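Local coordinates for protein triabin (Triatoma pallidipennis, PDB 1AVG) that inhibits the blood-clotting protease thrombin in the host by forming a one-to-one, non-covalent complex, suppressing fibrin formation and platelet aggregation, at residues A37-K41 with A138-C142. Numbering follows the deposited sequence.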
loop_
_atom_site.group_PDB
_atom_site.type_symbol
_atom_site.label_atom_id
_atom_site.label_comp_id
_atom_site.label_asym_id
_atom_site.label_seq_id
_atom_site.Cartn_x
_atom_site.Cartn_y
_atom_site.Cartn_z
ATOM N N ALA C 37 21.039 21.099 1.102
ATOM C CA ALA C 37 21.730 19.812 1.105
ATOM C C ALA C 37 22.911 19.803 2.094
ATOM O O ALA C 37 23.594 20.815 2.268
ATOM C CB ALA C 37 22.193 19.458 -0.300
ATOM N N VAL C 38 23.131 18.664 2.747
ATOM C CA VAL C 38 24.208 18.496 3.722
ATOM C C VAL C 38 24.791 17.069 3.609
ATOM O O VAL C 38 24.042 16.099 3.571
ATOM C CB VAL C 38 23.651 18.782 5.144
ATOM C CG1 VAL C 38 23.901 17.634 6.087
ATOM C CG2 VAL C 38 24.240 20.056 5.696
ATOM N N CYS C 39 26.106 16.937 3.472
ATOM C CA CYS C 39 26.706 15.608 3.374
ATOM C C CYS C 39 27.286 15.165 4.708
ATOM O O CYS C 39 28.081 15.879 5.323
ATOM C CB CYS C 39 27.809 15.550 2.316
ATOM S SG CYS C 39 28.667 13.936 2.285
ATOM N N GLN C 40 26.893 13.972 5.140
ATOM C CA GLN C 40 27.355 13.404 6.399
ATOM C C GLN C 40 28.142 12.148 6.089
ATOM O O GLN C 40 27.654 11.274 5.376
ATOM C CB GLN C 40 26.159 13.046 7.282
ATOM C CG GLN C 40 25.286 14.233 7.640
ATOM C CD GLN C 40 23.857 13.848 7.961
ATOM O OE1 GLN C 40 22.957 14.682 7.904
ATOM N NE2 GLN C 40 23.638 12.588 8.306
ATOM N N LYS C 41 29.365 12.067 6.595
ATOM C CA LYS C 41 30.196 10.897 6.377
ATOM C C LYS C 41 30.199 10.078 7.646
ATOM O O LYS C 41 30.538 10.574 8.716
ATOM C CB LYS C 41 31.602 11.316 5.968
ATOM C CG LYS C 41 31.597 11.948 4.590
ATOM C CD LYS C 41 32.815 12.802 4.293
ATOM C CE LYS C 41 32.661 13.426 2.912
ATOM N NZ LYS C 41 33.771 14.328 2.520
ATOM N N ALA C 138 26.390 13.177 -4.721
ATOM C CA ALA C 138 27.175 13.053 -3.502
ATOM C C ALA C 138 28.603 13.531 -3.753
ATOM O O ALA C 138 29.194 14.180 -2.903
ATOM C CB ALA C 138 27.170 11.618 -3.013
ATOM N N LYS C 139 29.120 13.268 -4.951
ATOM C CA LYS C 139 30.476 13.670 -5.327
ATOM C C LYS C 139 30.658 15.197 -5.331
ATOM O O LYS C 139 31.753 15.703 -5.088
ATOM C CB LYS C 139 30.834 13.078 -6.696
ATOM N N GLU C 140 29.587 15.927 -5.619
ATOM C CA GLU C 140 29.646 17.381 -5.646
ATOM C C GLU C 140 29.590 17.944 -4.230
ATOM O O GLU C 140 30.383 18.808 -3.869
ATOM C CB GLU C 140 28.474 17.958 -6.449
ATOM C CG GLU C 140 28.429 17.557 -7.923
ATOM C CD GLU C 140 27.070 17.818 -8.576
ATOM O OE1 GLU C 140 26.256 18.592 -8.021
ATOM O OE2 GLU C 140 26.809 17.232 -9.649
ATOM N N ILE C 141 28.631 17.458 -3.445
ATOM C CA ILE C 141 28.406 17.914 -2.069
ATOM C C ILE C 141 29.347 17.367 -0.987
ATOM O O ILE C 141 29.614 18.047 0.010
ATOM C CB ILE C 141 26.933 17.639 -1.641
ATOM C CG1 ILE C 141 26.708 18.029 -0.180
ATOM C CG2 ILE C 141 26.570 16.166 -1.859
ATOM C CD1 ILE C 141 25.386 17.558 0.360
ATOM N N CYS C 142 29.784 16.125 -1.154
ATOM C CA CYS C 142 30.659 15.485 -0.189
ATOM C C CYS C 142 32.128 15.792 -0.451
ATOM O O CYS C 142 32.699 16.575 0.332
ATOM C CB CYS C 142 30.429 13.973 -0.184
ATOM S SG CYS C 142 28.761 13.450 0.322
ATOM O OXT CYS C 142 32.689 15.248 -1.429
#
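The Val38–Cys39 peptide is covered on one face by Ile141, whose CD1 sits almost directly over the amide, 3.3 Å from Cys39 N. The opposite face carries Val38's own side chain, which packs on Phe61 and Phe67. The peptide's edges face the two neighbouring strands, to which the backbone is hydrogen-bonded, Val38 with Glu55 and Cys39 with Phe67. With CG1 anti to the backbone N (chi1 176°), Ile141 stands up against the strand and puts its tip between the side chains of Ala37 and Cys39: CG1 packs 3.7 Å from Cys39 CB, and CD1 lies 3.8 Å from Ala37 CB. Ile141 also rests on Val54.

The second flat group is the C-terminal carboxylate of Cys142. Lys41 comes to it from above one face, its extended chain passing alongside Cys142 CB, with CE 3.9 Å from that atom. Lys41 NZ makes a weak 3.3 Å hydrogen bond to Cys142 O, well out of the carboxylate plane.

Between the apolar contact and the charged one lies the covalent link, Cys39 SG to Cys142 SG at 2.0 Å. Its chi3 of 97° makes it a right-handed disulfide close to the relaxed right-angle twist. Cys39's side chain leaves the strand on the side of 138-142, and SG anti to the backbone N (chi1 175°) brings it to Cys142 SG.

Here the last turn of the chain, helix 138-141, is fastened to strand 37-43 of the calycin barrel. The crosslink fixes the terminal residue covalently, so the contact need not depend on the weak lysine bond; the carboxylate's negative charge may nevertheless ease the closeness of Lys41 and Lys66.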